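DyP-type peroxidase (Thermobifida cellulosilytica, PDB 4GS1) probably catalyses the haem-dependent oxidation of dyes and other substrates at the expense of hydrogen peroxide. Local coordinates at residues B[113-116]-B[117-121]; B[257-260]-B[261-265]; B[327-330]-B[331-335]. One frame throughout, in Å; residues are numbered along the deposited sequence. Where two conformers were deposited one is given.

Contact 1. Residues B[113-116]-B[117-121]; sequences GSLL and EAMDA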
loop_
_atom_site.group_PDB
_atom_site.type_symbol
_atom_site.label_atom_id
_atom_site.label_comp_id
_atom_site.label_asym_id
_atom_site.label_seq_id
_atom_site.Cartn_x
_atom_site.Cartn_y
_atom_site.Cartn_z
ATOM N N GLY B 113 26.032 2.398 9.676
ATOM C CA GLY B 113 27.474 2.524 9.820
ATOM C C GLY B 113 28.028 3.786 9.173
ATOM O O GLY B 113 28.968 4.390 9.683
ATOM N N SER B 114 27.443 4.191 8.051
ATOM C CA SER B 114 27.915 5.384 7.338
ATOM C C SER B 114 27.740 6.678 8.140
ATOM O O SER B 114 28.432 7.667 7.883
ATOM C CB SER B 114 27.224 5.502 5.980
ATOM O OG SER B 114 25.812 5.533 6.137
ATOM N N LEU B 115 26.818 6.680 9.101
ATOM C CA LEU B 115 26.670 7.832 9.990
ATOM C C LEU B 115 27.926 7.985 10.831
ATOM O O LEU B 115 28.440 9.094 11.012
ATOM C CB LEU B 115 25.451 7.677 10.911
ATOM C CG LEU B 115 25.190 8.906 11.794
ATOM C CD1 LEU B 115 24.534 10.024 10.990
ATOM C CD2 LEU B 115 24.348 8.571 13.007
ATOM N N LEU B 116 28.419 6.867 11.354
ATOM C CA LEU B 116 29.611 6.905 12.196
ATOM C C LEU B 116 30.817 7.340 11.376
ATOM O O LEU B 116 31.676 8.079 11.866
ATOM C CB LEU B 116 29.847 5.553 12.883
ATOM C CG LEU B 116 28.978 5.277 14.118
ATOM C CD1 LEU B 116 27.519 4.938 13.757
ATOM C CD2 LEU B 116 29.581 4.161 14.945
ATOM N N GLU B 117 30.873 6.913 10.117
ATOM C CA GLU B 117 31.954 7.356 9.234
ATOM C C GLU B 117 31.905 8.873 9.011
ATOM O O GLU B 117 32.929 9.553 9.090
ATOM C CB GLU B 117 31.933 6.600 7.896
ATOM C CG GLU B 117 32.172 5.092 8.027
ATOM C CD GLU B 117 33.413 4.745 8.857
ATOM O OE1 GLU B 117 34.434 5.462 8.745
ATOM O OE2 GLU B 117 33.366 3.754 9.627
ATOM N N ALA B 118 30.712 9.405 8.752
ATOM C CA ALA B 118 30.551 10.848 8.561
ATOM C C ALA B 118 30.927 11.648 9.810
ATOM O O ALA B 118 31.378 12.787 9.706
ATOM C CB ALA B 118 29.124 11.175 8.142
ATOM N N MET B 119 30.723 11.059 10.987
ATOM C CA MET B 119 31.067 11.732 12.241
ATOM C C MET B 119 32.529 11.517 12.628
ATOM O O MET B 119 32.945 11.953 13.702
ATOM C CB MET B 119 30.171 11.250 13.389
ATOM C CG MET B 119 28.691 11.506 13.184
ATOM S SD MET B 119 27.663 11.014 14.591
ATOM C CE MET B 119 27.993 9.260 14.689
ATOM N N ASP B 120 33.293 10.850 11.760
ATOM C CA ASP B 120 34.688 10.499 12.053
ATOM C C ASP B 120 34.733 9.745 13.381
ATOM O O ASP B 120 35.511 10.069 14.280
ATOM C CB ASP B 120 35.578 11.755 12.081
ATOM C CG ASP B 120 37.067 11.431 12.103
ATOM O OD1 ASP B 120 37.471 10.365 11.589
ATOM O OD2 ASP B 120 37.841 12.255 12.635
ATOM N N ALA B 121 33.875 8.736 13.492
ATOM C CA ALA B 121 33.722 7.985 14.733
ATOM C C ALA B 121 33.844 6.479 14.529
ATOM O O ALA B 121 33.106 5.702 15.138
ATOM C CB ALA B 121 32.392 8.322 15.388
#
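L116 and A121 meet where a short helix ends in a Schellman motif, a local contact in the N-terminal half of this ferredoxin-like peroxidase, just after strand 106-111, outermost in its sheet within this chain. The short helix 113-118 is held by bonds from each N-H to the carbonyl four residues back: E117 N gives to G113 O at 3.2 Å, A118 N to S114 O at 3.0 Å, and M119 N to L115 O at 3.0 Å. The pattern then changes. D120 takes a positive phi of 54°, a backbone shape that aspartate tolerates better than a beta-branched residue would, and the chain turns back on itself. A121 N thereby reaches L116 O at 2.8 Å, five residues back, while D120 N gives to E117 O at 3.0 Å inside this loop. L116 O also receives a weak bond from M119 N, so one carbonyl serves both helix and cap.

M119 closes the apolar side. Its thioether is bent at the last torsion (chi3 -61°), which swings M119 CE to 4.0 Å from L115 CG and 4.1 Å from L116 CG. An unbranched, flexible methionine suits this site, since it can reach both leucines at once. A73 of helix 66-90 meets L115 and M119, and L392 of helix 390-393 packs on L116 and M119. The polar residues turn elsewhere: S114 OG bonds D148, and E117 forms a salt bridge with R125.

Chemically, the cap gives the carbonyls of L116 and E117 N-H donors from A121 and D120, so that the chain can change direction beside a buried leucine-methionine cluster without stranding either carbonyl.

Contact 2. Residues B[257-260]-B[261-265]; sequences LDVP and DRERV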
loop_
_atom_site.group_PDB
_atom_site.type_symbol
_atom_site.label_atom_id
_atom_site.label_comp_id
_atom_site.label_asym_id
_atom_site.label_seq_id
_atom_site.Cartn_x
_atom_site.Cartn_y
_atom_site.Cartn_z
ATOM N N LEU B 257 4.939 -23.631 -11.493
ATOM C CA LEU B 257 5.130 -24.846 -10.689
ATOM C C LEU B 257 3.805 -25.377 -10.141
ATOM O O LEU B 257 2.964 -24.599 -9.689
ATOM C CB LEU B 257 6.053 -24.551 -9.493
ATOM C CG LEU B 257 7.538 -24.270 -9.719
ATOM C CD1 LEU B 257 8.241 -24.080 -8.371
ATOM C CD2 LEU B 257 8.190 -25.406 -10.507
ATOM N N ASP B 258 3.620 -26.696 -10.151
ATOM C CA ASP B 258 2.474 -27.266 -9.443
ATOM C C ASP B 258 2.695 -27.171 -7.931
ATOM O O ASP B 258 3.814 -26.890 -7.479
ATOM C CB ASP B 258 2.169 -28.709 -9.889
ATOM C CG ASP B 258 3.327 -29.674 -9.657
ATOM O OD1 ASP B 258 4.067 -29.542 -8.652
ATOM O OD2 ASP B 258 3.485 -30.601 -10.486
ATOM N N VAL B 259 1.643 -27.398 -7.151
ATOM C CA VAL B 259 1.744 -27.236 -5.691
ATOM C C VAL B 259 2.825 -28.113 -5.043
ATOM O O VAL B 259 3.627 -27.613 -4.256
ATOM C CB VAL B 259 0.369 -27.383 -4.981
ATOM C CG1 VAL B 259 0.535 -27.514 -3.473
ATOM C CG2 VAL B 259 -0.517 -26.190 -5.308
ATOM N N PRO B 260 2.880 -29.413 -5.381
ATOM C CA PRO B 260 3.933 -30.218 -4.748
ATOM C C PRO B 260 5.359 -29.712 -5.020
ATOM O O PRO B 260 6.211 -29.792 -4.131
ATOM C CB PRO B 260 3.726 -31.601 -5.372
ATOM C CG PRO B 260 2.272 -31.648 -5.689
ATOM C CD PRO B 260 1.926 -30.257 -6.137
ATOM N N ASP B 261 5.624 -29.197 -6.218
ATOM C CA ASP B 261 6.952 -28.659 -6.492
ATOM C C ASP B 261 7.227 -27.375 -5.700
ATOM O O ASP B 261 8.345 -27.167 -5.222
ATOM C CB ASP B 261 7.159 -28.438 -7.999
ATOM C CG ASP B 261 7.392 -29.738 -8.752
ATOM O OD1 ASP B 261 7.850 -30.723 -8.132
ATOM O OD2 ASP B 261 7.126 -29.764 -9.971
ATOM N N ARG B 262 6.212 -26.531 -5.547
ATOM C CA ARG B 262 6.361 -25.326 -4.722
ATOM C C ARG B 262 6.689 -25.702 -3.290
ATOM O O ARG B 262 7.508 -25.048 -2.636
ATOM C CB ARG B 262 5.078 -24.487 -4.728
ATOM C CG ARG B 262 4.729 -23.906 -6.081
ATOM C CD ARG B 262 3.450 -23.094 -6.003
ATOM N NE ARG B 262 2.851 -22.936 -7.325
ATOM C CZ ARG B 262 1.717 -22.291 -7.568
ATOM N NH1 ARG B 262 1.053 -21.717 -6.580
ATOM N NH2 ARG B 262 1.261 -22.214 -8.810
ATOM N N GLU B 263 6.030 -26.748 -2.805
ATOM C CA GLU B 263 6.263 -27.218 -1.441
ATOM C C GLU B 263 7.679 -27.740 -1.278
ATOM O O GLU B 263 8.294 -27.530 -0.235
ATOM C CB GLU B 263 5.228 -28.286 -1.051
ATOM C CG GLU B 263 3.808 -27.697 -0.950
ATOM C CD GLU B 263 2.726 -28.721 -0.669
ATOM O OE1 GLU B 263 2.865 -29.886 -1.102
ATOM O OE2 GLU B 263 1.712 -28.343 -0.029
ATOM N N ARG B 264 8.209 -28.384 -2.315
ATOM C CA ARG B 264 9.580 -28.902 -2.262
ATOM C C ARG B 264 10.644 -27.802 -2.333
ATOM O O ARG B 264 11.767 -27.990 -1.850
ATOM C CB ARG B 264 9.818 -29.953 -3.355
ATOM C CG ARG B 264 9.165 -31.285 -3.074
ATOM C CD ARG B 264 9.209 -32.205 -4.287
ATOM N NE ARG B 264 8.209 -33.255 -4.159
ATOM C CZ ARG B 264 7.199 -33.448 -4.998
ATOM N NH1 ARG B 264 7.053 -32.695 -6.086
ATOM N NH2 ARG B 264 6.350 -34.430 -4.761
ATOM N N VAL B 265 10.306 -26.654 -2.916
ATOM C CA VAL B 265 11.238 -25.521 -2.905
ATOM C C VAL B 265 11.518 -25.071 -1.465
ATOM O O VAL B 265 12.660 -24.767 -1.111
ATOM C CB VAL B 265 10.704 -24.334 -3.749
ATOM C CG1 VAL B 265 11.528 -23.075 -3.505
ATOM C CG2 VAL B 265 10.737 -24.689 -5.229
HETATM O O HOH W 1 5.769 -28.308 -11.434
HETATM O O HOH W 2 5.533 -31.708 -1.847
#
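D258 caps helix 259-266 by accepting from D261 N through OD1 at 2.9 Å, met nearly along its C-O axis. A chi1 of 60° sets CG between the backbone N and carbonyl carbon, and this turns the short carboxylate forward over the first helical turn; aspartate has the right length for the task. The reciprocal link is indirect: water 1 accepts from D258 N and donates to D261 OD2. The two carboxylates nevertheless come close, D258 OD1 lying 3.3 Å from D261 OD2, so the water and the salt bridge from R264 NH1 to D261 OD1 (3.0 Å) probably ease their repulsion. P260 suits the first turn, where its missing N-H costs no helical bond, and its CB lies 3.6 Å from R264 NH1.

R262 stretches out from CG to NE and runs back past the helix start. Its NE bonds L257 O at 2.9 Å from above the carbonyl plane, NH2 adds a weak bond, and CG rests 3.7 Å from L257 CB. The leucine's CD1 meets V265 CG2 at 4.1 Å, crossing it at about a right angle. E263, extended beyond CG, passes V259 CG1 on the way to its bond with L270 N.

Helix 251-256 lies immediately before, and its W254 makes a cation-pi contact with R262; L257 touches Y368 ahead of strand 369-379, while V265 bonds through its backbone to H303 of helix 303-307.

Contact 3. Residues B[327-330]-B[331-335]; sequences GWRD and DGVRD
R334 lays its guanidinium flat on the indole of W328, planes 18° apart and CZ 4.2 Å from the centroid of the six-membered ring, a cation-pi stack at the end of a beta hairpin. Strands 318-328 and 334-344 are joined by a type I turn from R329 to G332 followed by a G1 bulge, with W328 and R334 a non-hydrogen-bonded antiparallel pair. Glycine suits position 332, where phi is positive. The arginine is bent at chi2 (79°), which folds CD over the ring, 3.4 Å from W328 CE2. G327 O is gripped from opposite faces of its plane, by D335 N at 2.8 Å and by R334 NH1 at 3.1 Å. R334 also forms salt bridges with D325 of its own chain and with D166 of the second subunit. Replacing W328 by an alanine would remove the flat surface under the guanidinium and is likely to leave that face of R334 without its cation-pi partner and a gap beside S181 of the second subunit. At the base of the turn R329 N bonds V333 O at 2.9 Å, next to the turn's own bond from G332 N to R329 O. D331 forms an Asx turn: its OD1 accepts from V333 N at 2.9 Å, the N-H coming from above the carboxylate plane.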
loop_
_atom_site.group_PDB
_atom_site.type_symbol
_atom_site.label_atom_id
_atom_site.label_comp_id
_atom_site.label_asym_id
_atom_site.label_seq_id
_atom_site.Cartn_x
_atom_site.Cartn_y
_atom_site.Cartn_z
ATOM N N GLY B 327 3.189 -2.919 -8.034
ATOM C CA GLY B 327 2.604 -3.010 -9.360
ATOM C C GLY B 327 3.478 -3.715 -10.373
ATOM O O GLY B 327 3.943 -4.837 -10.138
ATOM N N TRP B 328 3.665 -3.060 -11.520
ATOM C CA TRP B 328 4.421 -3.619 -12.632
ATOM C C TRP B 328 5.436 -2.598 -13.126
ATOM O O TRP B 328 5.155 -1.398 -13.157
ATOM C CB TRP B 328 3.456 -4.019 -13.775
ATOM C CG TRP B 328 2.652 -5.253 -13.435
ATOM C CD1 TRP B 328 2.928 -6.536 -13.807
ATOM C CD2 TRP B 328 1.479 -5.320 -12.608
ATOM N NE1 TRP B 328 1.992 -7.394 -13.282
ATOM C CE2 TRP B 328 1.092 -6.670 -12.538
ATOM C CE3 TRP B 328 0.709 -4.360 -11.940
ATOM C CZ2 TRP B 328 -0.026 -7.091 -11.821
ATOM C CZ3 TRP B 328 -0.390 -4.779 -11.215
ATOM C CH2 TRP B 328 -0.751 -6.136 -11.164
ATOM N N ARG B 329 6.609 -3.078 -13.515
ATOM C CA ARG B 329 7.617 -2.216 -14.114
ATOM C C ARG B 329 7.283 -1.946 -15.570
ATOM O O ARG B 329 6.302 -2.472 -16.098
ATOM C CB ARG B 329 8.999 -2.854 -14.002
ATOM C CG ARG B 329 9.391 -3.117 -12.569
ATOM C CD ARG B 329 10.792 -3.661 -12.426
ATOM N NE ARG B 329 11.235 -3.507 -11.046
ATOM C CZ ARG B 329 12.231 -4.186 -10.492
ATOM N NH1 ARG B 329 12.549 -3.964 -9.228
ATOM N NH2 ARG B 329 12.902 -5.080 -11.198
ATOM N N ASP B 330 8.104 -1.133 -16.219
ATOM C CA ASP B 330 7.850 -0.756 -17.606
ATOM C C ASP B 330 7.898 -1.927 -18.595
ATOM O O ASP B 330 7.310 -1.848 -19.676
ATOM C CB ASP B 330 8.792 0.375 -18.030
ATOM C CG ASP B 330 8.583 1.646 -17.215
ATOM O OD1 ASP B 330 7.442 1.897 -16.762
ATOM O OD2 ASP B 330 9.563 2.400 -17.031
ATOM N N ASP B 331 8.575 -3.014 -18.228
ATOM C CA ASP B 331 8.597 -4.202 -19.082
ATOM C C ASP B 331 7.422 -5.129 -18.780
ATOM O O ASP B 331 7.307 -6.219 -19.346
ATOM C CB ASP B 331 9.927 -4.956 -18.964
ATOM C CG ASP B 331 10.287 -5.299 -17.527
ATOM O OD1 ASP B 331 9.390 -5.286 -16.658
ATOM O OD2 ASP B 331 11.476 -5.591 -17.270
ATOM N N GLY B 332 6.550 -4.693 -17.880
ATOM C CA GLY B 332 5.382 -5.477 -17.536
ATOM C C GLY B 332 5.672 -6.596 -16.552
ATOM O O GLY B 332 4.790 -7.410 -16.270
ATOM N N VAL B 333 6.896 -6.646 -16.033
ATOM C CA VAL B 333 7.210 -7.610 -14.969
ATOM C C VAL B 333 6.741 -7.117 -13.598
ATOM O O VAL B 333 6.895 -5.937 -13.246
ATOM C CB VAL B 333 8.708 -8.025 -14.914
ATOM C CG1 VAL B 333 9.559 -6.991 -14.182
ATOM C CG2 VAL B 333 8.851 -9.380 -14.223
ATOM N N ARG B 334 6.143 -8.038 -12.852
ATOM C CA ARG B 334 5.604 -7.759 -11.530
ATOM C C ARG B 334 6.686 -7.242 -10.594
ATOM O O ARG B 334 7.755 -7.851 -10.463
ATOM C CB ARG B 334 5.002 -9.042 -10.962
ATOM C CG ARG B 334 4.134 -8.856 -9.738
ATOM C CD ARG B 334 2.752 -8.370 -10.138
ATOM N NE ARG B 334 1.799 -8.534 -9.047
ATOM C CZ ARG B 334 1.456 -7.565 -8.206
ATOM N NH1 ARG B 334 1.985 -6.350 -8.335
ATOM N NH2 ARG B 334 0.592 -7.811 -7.238
ATOM N N ASP B 335 6.405 -6.121 -9.935
ATOM C CA ASP B 335 7.301 -5.606 -8.914
ATOM C C ASP B 335 6.603 -5.801 -7.578
ATOM O O ASP B 335 5.954 -4.881 -7.058
ATOM C CB ASP B 335 7.571 -4.118 -9.136
ATOM C CG ASP B 335 8.731 -3.607 -8.304
ATOM O OD1 ASP B 335 9.243 -4.369 -7.454
ATOM O OD2 ASP B 335 9.129 -2.436 -8.496
#

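Overall arrangement
From the N terminus the three contacts follow in series, each closing only its own few residues, so none nests within or crosses another. Contact 1 ends helix 113-118 in the N-terminal part of the peroxidase, beside helix 66-90 and the C-terminal helix 390-393. Contacts 2 and 3 both fall in the C-terminal part: contact 2 starts helix 259-266 on the haem-bearing half, and contact 3 turns the chain from strand 318-328 into strand 334-344 and reaches the second subunit. Contacts 1 and 2 lie on opposite sides of the chain's centre, their own centres about 46 Å apart; the centres of contacts 2 and 3 are about 24 Å apart, and no two contacts touch.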